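Local coordinates for protein neuraminidase (Bacteroides thetaiotaomicron, PDB 5MUL) that binds glucuronic acid and, as a beta-propeller glycoside hydrolase, probably cleaves rhamnose linkages, at residues V24-G29 with W75-T80; G61-G66 with L103-D108; N398-H403 with Q418-L423. One frame throughout, in Å; residues are numbered along the deposited sequence.

Interaction 1: residues V24-G29 with W75-T80; sequences VEVAKG and WTLHRT
The closest polar approach is between the carbonyl oxygen E25 O and the indole nitrogen W75 NE1, 3.1 Å apart. The same oxygen lies 3.3 Å from W75 CD1, so it sits beside the pyrrole part of the indole. V26 brings both of its methyls to this ring. Its CG1 stands almost squarely over one face, 4.1 Å from the centroid of the five-membered ring and 6° off the normal, a CH-pi contact. Its CG2 meets the same ring nearer the rim, 3.7 Å from W75 CE2. V24 comes in at the ring edge instead, near the plane, with CG1 4.2 Å from NE1. W75 carries CG beside its backbone N (chi1 -66°), which lets the indole reach across to strand 22-29 and turn one face to V26. Further along, A27 CB touches L77 CD1 at 3.9 Å, and V26 CG1 is 4.3 Å from L77 CD2. V26 and A27 both make backbone hydrogen bonds with I420, consistent with a beta bulge at this point of the strand. W75 also packs on I54 and L77 on Y56, both in the strand next but one to 76-80. The contact thus joins the edge strands of two neighbouring sheets of the propeller. Its chemistry is mostly dispersive: V26 over the face and V24 at the edge limit where the indole can lie.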
# COMPACT_ATOMS: atom_id res chain seq x y z
N VAL A 24 -1.02 -9.31 19.19
CA VAL A 24 -2.30 -8.99 19.81
C VAL A 24 -3.43 -9.59 19.02
O VAL A 24 -3.62 -9.28 17.85
CB VAL A 24 -2.49 -7.48 19.95
CG1 VAL A 24 -3.82 -7.18 20.64
CG2 VAL A 24 -1.31 -6.84 20.69
N GLU A 25 -4.24 -10.46 19.62
CA GLU A 25 -5.37 -11.06 18.95
C GLU A 25 -6.44 -10.05 18.59
O GLU A 25 -6.71 -9.14 19.35
CB GLU A 25 -6.04 -12.11 19.82
CG GLU A 25 -5.23 -13.36 20.02
CD GLU A 25 -5.95 -14.44 20.82
OE1 GLU A 25 -7.13 -14.26 21.22
OE2 GLU A 25 -5.32 -15.49 21.01
N VAL A 26 -7.04 -10.26 17.42
CA VAL A 26 -8.23 -9.54 17.02
C VAL A 26 -9.42 -10.50 17.02
O VAL A 26 -10.15 -10.55 18.01
CB VAL A 26 -8.03 -8.86 15.65
CG1 VAL A 26 -9.26 -8.04 15.32
CG2 VAL A 26 -6.77 -7.99 15.65
N ALA A 27 -9.60 -11.26 15.96
CA ALA A 27 -10.64 -12.26 15.83
C ALA A 27 -10.31 -13.12 14.63
O ALA A 27 -9.43 -12.77 13.83
CB ALA A 27 -12.00 -11.62 15.65
N LYS A 28 -11.00 -14.25 14.48
CA LYS A 28 -10.77 -15.08 13.30
C LYS A 28 -11.49 -14.50 12.10
O LYS A 28 -12.59 -13.94 12.21
CB LYS A 28 -11.21 -16.52 13.53
CG LYS A 28 -10.43 -17.23 14.61
CD LYS A 28 -10.90 -18.67 14.75
CE LYS A 28 -10.06 -19.44 15.74
NZ LYS A 28 -10.16 -20.91 15.48
N GLY A 29 -10.84 -14.59 10.95
CA GLY A 29 -11.39 -14.10 9.70
C GLY A 29 -11.12 -15.07 8.58
O GLY A 29 -10.36 -16.02 8.74
N TRP A 75 -10.85 -5.17 21.64
CA TRP A 75 -11.44 -4.68 20.40
C TRP A 75 -12.95 -4.58 20.54
O TRP A 75 -13.60 -5.50 21.06
CB TRP A 75 -11.14 -5.62 19.24
CG TRP A 75 -9.68 -5.66 18.90
CD1 TRP A 75 -8.75 -6.51 19.42
CD2 TRP A 75 -8.96 -4.81 17.97
NE1 TRP A 75 -7.51 -6.23 18.89
CE2 TRP A 75 -7.62 -5.20 17.99
CE3 TRP A 75 -9.34 -3.75 17.14
CZ2 TRP A 75 -6.64 -4.57 17.21
CZ3 TRP A 75 -8.38 -3.14 16.36
CH2 TRP A 75 -7.05 -3.56 16.39
N THR A 76 -13.49 -3.48 20.05
CA THR A 76 -14.92 -3.40 19.78
C THR A 76 -15.08 -3.78 18.31
O THR A 76 -14.47 -3.15 17.43
CB THR A 76 -15.41 -1.98 19.97
OG1 THR A 76 -15.10 -1.50 21.29
CG2 THR A 76 -16.93 -1.91 19.73
N LEU A 77 -15.85 -4.82 18.05
CA LEU A 77 -16.00 -5.38 16.71
C LEU A 77 -17.45 -5.28 16.26
O LEU A 77 -18.35 -5.73 16.96
CB LEU A 77 -15.56 -6.84 16.67
CG LEU A 77 -14.11 -7.09 17.10
CD1 LEU A 77 -13.81 -8.57 17.28
CD2 LEU A 77 -13.12 -6.45 16.13
N HIS A 78 -17.66 -4.69 15.09
CA HIS A 78 -18.99 -4.40 14.56
C HIS A 78 -19.14 -5.08 13.22
O HIS A 78 -18.50 -4.67 12.25
CB HIS A 78 -19.20 -2.90 14.42
CG HIS A 78 -20.48 -2.55 13.73
ND1 HIS A 78 -21.72 -2.77 14.29
CD2 HIS A 78 -20.71 -2.00 12.51
CE1 HIS A 78 -22.66 -2.37 13.44
NE2 HIS A 78 -22.07 -1.90 12.36
N ARG A 79 -20.00 -6.09 13.16
CA ARG A 79 -20.37 -6.72 11.91
C ARG A 79 -21.32 -5.77 11.19
O ARG A 79 -22.34 -5.36 11.73
CB ARG A 79 -21.06 -8.05 12.18
CG ARG A 79 -21.24 -8.90 10.95
CD ARG A 79 -22.06 -10.16 11.24
NE ARG A 79 -21.23 -11.36 11.30
CZ ARG A 79 -21.69 -12.59 11.53
NH1 ARG A 79 -23.00 -12.81 11.75
NH2 ARG A 79 -20.84 -13.62 11.53
N THR A 80 -20.94 -5.38 9.98
CA THR A 80 -21.72 -4.41 9.22
C THR A 80 -22.82 -5.14 8.46
O THR A 80 -22.92 -6.37 8.50
CB THR A 80 -20.85 -3.62 8.20
OG1 THR A 80 -20.47 -4.47 7.13
CG2 THR A 80 -19.61 -3.00 8.82

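Interaction 2: residues G61-G66 with L103-D108; sequences GYLVLG and LHVSFD
L65 and L103 meet at their methyl tips, with L65 CD1 3.8 Å from L103 CD2. The same L65 methyl also meets V105 CG2 end on, at 4.0 Å. One carbon therefore fills the notch between two side chains of the strand 103-108. L65 holds CG beside its backbone N, while L103 swings CG opposite its own (chi1 -171°), and the two ends come together between the strands. This is the compact part of the contact. L127 lies against L65 from a loop, and I95 and V97 lie against L103, so the packing continues beyond the two strands. The L63 end is looser toward V105, with L63 CD1 4.5 Å from V105 CG1. In the conformer described here, L63 CD1 also approaches the F107 ring obliquely, 3.5 Å from F107 CD1. L63 has a second conformer, which makes that short approach less certain. The F107 ring also meets that of Y82. All five touching residues are buried, so the looser end faces other protein groups and not bulk water. The strands run nearly antiparallel, at 153°, but their axes stay 10.6 Å apart. That spacing suits the facing sheets of two neighbouring propeller blades, joined by side chains and not by main-chain pairing. Such an interface is apolar and undirected: it depends on shape and burial, which is consistent with L63 having two positions.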
# COMPACT_ATOMS: atom_id res chain seq x y z
N GLY A 61 -18.43 -14.28 6.05
CA GLY A 61 -18.25 -13.40 4.90
C GLY A 61 -18.67 -11.95 5.12
O GLY A 61 -18.67 -11.17 4.17
N TYR A 62 -19.02 -11.58 6.35
CA TYR A 62 -19.46 -10.22 6.63
C TYR A 62 -18.27 -9.33 6.80
O TYR A 62 -17.27 -9.74 7.40
CB TYR A 62 -20.32 -10.14 7.88
CG TYR A 62 -21.68 -10.74 7.67
CD1 TYR A 62 -21.89 -12.10 7.87
CD2 TYR A 62 -22.74 -9.96 7.23
CE1 TYR A 62 -23.14 -12.67 7.66
CE2 TYR A 62 -24.00 -10.52 7.01
CZ TYR A 62 -24.18 -11.88 7.23
OH TYR A 62 -25.42 -12.46 7.03
N LEU A 63 -18.38 -8.12 6.25
CA LEU A 63 -17.38 -7.08 6.46
C LEU A 63 -17.53 -6.64 7.92
O LEU A 63 -18.59 -6.23 8.36
CB LEU A 63 -17.64 -5.93 5.49
CG LEU A 63 -16.56 -4.85 5.36
CD1 LEU A 63 -16.75 -4.10 4.06
CD2 LEU A 63 -16.59 -3.90 6.54
N VAL A 64 -16.43 -6.75 8.67
CA VAL A 64 -16.36 -6.31 10.06
C VAL A 64 -15.45 -5.09 10.17
O VAL A 64 -14.39 -5.04 9.50
CB VAL A 64 -15.76 -7.42 10.94
CG1 VAL A 64 -15.56 -6.96 12.37
CG2 VAL A 64 -16.66 -8.65 10.90
N LEU A 65 -15.88 -4.10 10.94
CA LEU A 65 -15.08 -2.94 11.31
C LEU A 65 -14.84 -3.01 12.80
O LEU A 65 -15.78 -3.26 13.56
CB LEU A 65 -15.78 -1.64 10.95
CG LEU A 65 -16.04 -1.43 9.47
CD1 LEU A 65 -16.87 -0.17 9.23
CD2 LEU A 65 -14.73 -1.33 8.71
N GLY A 66 -13.60 -2.76 13.22
CA GLY A 66 -13.24 -2.83 14.63
C GLY A 66 -12.36 -1.70 15.03
O GLY A 66 -11.74 -1.06 14.20
N LEU A 103 -15.08 7.52 9.59
CA LEU A 103 -14.45 6.40 8.90
C LEU A 103 -15.05 6.33 7.51
O LEU A 103 -16.26 6.31 7.35
CB LEU A 103 -14.71 5.10 9.66
CG LEU A 103 -13.97 3.87 9.20
CD1 LEU A 103 -12.46 3.96 9.39
CD2 LEU A 103 -14.55 2.70 9.99
N HIS A 104 -14.20 6.29 6.48
CA HIS A 104 -14.59 6.11 5.08
C HIS A 104 -14.15 4.71 4.70
O HIS A 104 -13.03 4.28 5.01
CB HIS A 104 -13.84 7.12 4.24
CG HIS A 104 -14.32 8.52 4.43
ND1 HIS A 104 -14.06 9.32 5.52
CD2 HIS A 104 -15.02 9.28 3.55
CE1 HIS A 104 -14.61 10.51 5.30
NE2 HIS A 104 -15.19 10.50 4.12
N VAL A 105 -15.03 3.96 4.03
CA VAL A 105 -14.83 2.56 3.74
C VAL A 105 -15.19 2.29 2.30
O VAL A 105 -16.24 2.74 1.81
CB VAL A 105 -15.70 1.66 4.67
CG1 VAL A 105 -15.49 0.20 4.35
CG2 VAL A 105 -15.39 1.95 6.13
N SER A 106 -14.33 1.56 1.59
CA SER A 106 -14.63 1.11 0.24
C SER A 106 -14.18 -0.32 0.11
O SER A 106 -13.18 -0.73 0.64
CB SER A 106 -13.94 1.99 -0.80
OG SER A 106 -14.28 1.59 -2.11
N PHE A 107 -14.96 -1.12 -0.61
CA PHE A 107 -14.65 -2.52 -0.80
C PHE A 107 -14.96 -2.94 -2.23
O PHE A 107 -15.83 -2.38 -2.87
CB PHE A 107 -15.37 -3.43 0.23
CG PHE A 107 -16.86 -3.24 0.31
CD1 PHE A 107 -17.41 -2.29 1.17
CD2 PHE A 107 -17.72 -4.04 -0.45
CE1 PHE A 107 -18.80 -2.13 1.27
CE2 PHE A 107 -19.10 -3.88 -0.35
CZ PHE A 107 -19.63 -2.93 0.52
N ASP A 108 -14.21 -3.92 -2.68
CA ASP A 108 -14.25 -4.42 -4.06
C ASP A 108 -14.49 -5.91 -3.93
O ASP A 108 -13.64 -6.65 -3.42
CB ASP A 108 -12.89 -4.07 -4.72
CG ASP A 108 -12.57 -4.82 -5.98
OD1 ASP A 108 -13.47 -5.48 -6.58
OD2 ASP A 108 -11.37 -4.78 -6.37

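Interaction 3: residues N398-H403 with Q418-L423; sequences NLFVQH and QMIYVL
Q402 carries CG opposite its backbone N (chi1 -178°) and stays extended at the next bond (chi2 -166°), which takes its amide across to Q418. There NE2 donates to the backbone oxygen Q418 O at 3.0 Å, with an angle of 158° at the hydrogen. The oxygen lies in the amide plane of Q402, but the nitrogen stands above the carbonyl plane of Q418. The same amide rests against I420 CG1. F400 likewise sends its ring out opposite the backbone N, over I420. I420 CG2 meets one face of that ring, 3.9 Å from the centroid, as a CH-pi contact offset toward the rim. The backbones pair antiparallel. L399 and L423 form a hydrogen-bonded pair, with L399 N to L423 O at 2.9 Å and L423 N to L399 O at 2.8 Å. V401 and Y421 form the next, with V401 N to Y421 O at 2.9 Å. In return, Y421 N donates to V401 O. At the H403 end a water bridges the two backbones: it accepts from H403 N at 2.8 Å and donates to M419 O at 2.7 Å. On the other face of the sheet from F400 and I420, V401 CG2 packs on L423 CB. I54 and Y56 of the neighbouring sheet cover I420, and I54 also touches F400. The strand 22-29, from the start of the chain, pairs with the far side of 418-425. C-terminal strands completed by an N-terminal one are typical of the ring-closing blade of a beta-propeller.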
# COMPACT_ATOMS: atom_id res chain seq x y z
N ASN A 398 3.10 -1.37 13.45
CA ASN A 398 2.10 -2.40 13.71
C ASN A 398 1.72 -3.06 12.40
O ASN A 398 1.37 -2.36 11.43
CB ASN A 398 0.84 -1.82 14.36
CG ASN A 398 0.98 -1.50 15.83
OD1 ASN A 398 2.09 -1.45 16.44
ND2 ASN A 398 -0.17 -1.25 16.42
N LEU A 399 1.74 -4.38 12.37
CA LEU A 399 1.48 -5.18 11.18
C LEU A 399 0.21 -5.98 11.35
O LEU A 399 -0.07 -6.50 12.43
CB LEU A 399 2.63 -6.18 10.94
CG LEU A 399 4.04 -5.62 10.80
CD1 LEU A 399 5.12 -6.69 10.81
CD2 LEU A 399 4.17 -4.77 9.56
N PHE A 400 -0.56 -6.10 10.28
CA PHE A 400 -1.69 -7.01 10.22
C PHE A 400 -1.12 -8.38 9.89
O PHE A 400 -0.53 -8.53 8.81
CB PHE A 400 -2.63 -6.52 9.11
CG PHE A 400 -3.93 -7.29 8.98
CD1 PHE A 400 -3.97 -8.58 8.47
CD2 PHE A 400 -5.13 -6.68 9.30
CE1 PHE A 400 -5.18 -9.26 8.32
CE2 PHE A 400 -6.35 -7.35 9.12
CZ PHE A 400 -6.37 -8.63 8.62
N VAL A 401 -1.26 -9.35 10.78
CA VAL A 401 -0.69 -10.69 10.63
C VAL A 401 -1.78 -11.74 10.71
O VAL A 401 -2.59 -11.76 11.64
CB VAL A 401 0.38 -10.97 11.69
CG1 VAL A 401 0.89 -12.40 11.61
CG2 VAL A 401 1.52 -9.98 11.56
N GLN A 402 -1.79 -12.64 9.73
CA GLN A 402 -2.73 -13.72 9.71
C GLN A 402 -2.16 -14.83 8.85
O GLN A 402 -1.67 -14.55 7.75
CB GLN A 402 -4.08 -13.23 9.17
CG GLN A 402 -5.20 -14.28 9.13
CD GLN A 402 -6.39 -13.86 8.29
OE1 GLN A 402 -6.29 -13.05 7.38
NE2 GLN A 402 -7.57 -14.39 8.65
N HIS A 403 -2.24 -16.07 9.33
CA HIS A 403 -1.92 -17.23 8.50
C HIS A 403 -2.91 -17.28 7.33
O HIS A 403 -4.13 -17.26 7.51
CB HIS A 403 -1.96 -18.53 9.31
CG HIS A 403 -1.47 -19.72 8.56
ND1 HIS A 403 -2.23 -20.37 7.61
CD2 HIS A 403 -0.29 -20.37 8.61
CE1 HIS A 403 -1.53 -21.38 7.11
NE2 HIS A 403 -0.35 -21.40 7.69
N GLN A 418 -8.85 -18.27 10.30
CA GLN A 418 -7.55 -18.08 10.98
C GLN A 418 -7.55 -16.77 11.77
O GLN A 418 -8.03 -15.77 11.29
CB GLN A 418 -6.41 -18.05 9.94
CG GLN A 418 -6.28 -19.34 9.12
CD GLN A 418 -5.81 -20.53 9.93
OE1 GLN A 418 -4.84 -20.46 10.68
NE2 GLN A 418 -6.51 -21.66 9.77
N MET A 419 -6.99 -16.81 12.98
CA MET A 419 -6.89 -15.63 13.84
C MET A 419 -6.11 -14.52 13.16
O MET A 419 -5.03 -14.75 12.59
CB MET A 419 -6.18 -15.97 15.16
CG MET A 419 -6.07 -14.85 16.18
SD MET A 419 -7.64 -14.18 16.69
CE MET A 419 -8.25 -15.53 17.70
N ILE A 420 -6.70 -13.34 13.17
CA ILE A 420 -6.02 -12.11 12.80
C ILE A 420 -5.37 -11.54 14.05
O ILE A 420 -6.00 -11.50 15.10
CB ILE A 420 -7.04 -11.11 12.23
CG1 ILE A 420 -7.63 -11.70 10.92
CG2 ILE A 420 -6.39 -9.75 12.01
CD1 ILE A 420 -8.90 -11.01 10.47
N TYR A 421 -4.12 -11.08 13.90
CA TYR A 421 -3.39 -10.40 14.96
C TYR A 421 -2.87 -9.06 14.50
O TYR A 421 -2.64 -8.85 13.29
CB TYR A 421 -2.14 -11.19 15.37
CG TYR A 421 -2.34 -12.62 15.79
CD1 TYR A 421 -2.30 -13.66 14.85
CD2 TYR A 421 -2.55 -12.93 17.13
CE1 TYR A 421 -2.44 -14.99 15.25
CE2 TYR A 421 -2.69 -14.24 17.54
CZ TYR A 421 -2.66 -15.25 16.59
OH TYR A 421 -2.81 -16.58 16.99
N VAL A 422 -2.64 -8.15 15.44
CA VAL A 422 -1.78 -6.99 15.20
C VAL A 422 -0.45 -7.29 15.84
O VAL A 422 -0.38 -7.50 17.06
CB VAL A 422 -2.40 -5.69 15.71
CG1 VAL A 422 -1.43 -4.51 15.57
CG2 VAL A 422 -3.70 -5.43 15.00
N LEU A 423 0.62 -7.35 15.05
CA LEU A 423 1.96 -7.53 15.59
C LEU A 423 2.57 -6.16 15.84
O LEU A 423 2.76 -5.37 14.89
CB LEU A 423 2.80 -8.38 14.63
CG LEU A 423 4.13 -8.92 15.18
CD1 LEU A 423 4.66 -10.02 14.26
CD2 LEU A 423 5.19 -7.85 15.39
O HOH W 1 -3.28 -16.66 11.85

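How the interactions relate
Interactions 1 and 2 meet in one sheet, where 62-69 and 76-80 are neighbours; H78 N and L65 O, 2.8 Å apart, probably hydrogen-bond, and the centres are 12 Å apart. Interaction 3 shares the sheet of strand 22-29 with interaction 1, where V26 N and I420 O probably bond at 2.8 Å; these centres are 11 Å apart. Interactions 2 and 3 do not touch, their nearest atoms being about 8 Å apart. Interactions 1 and 2 together connect three sheets in series. Interaction 1 lies away from the glucuronate site. The L103 and N398 side chains are each about 10 Å from that of E389, a glucuronate-binding residue, and the L103 side chain is about 13 Å from the bound sugar.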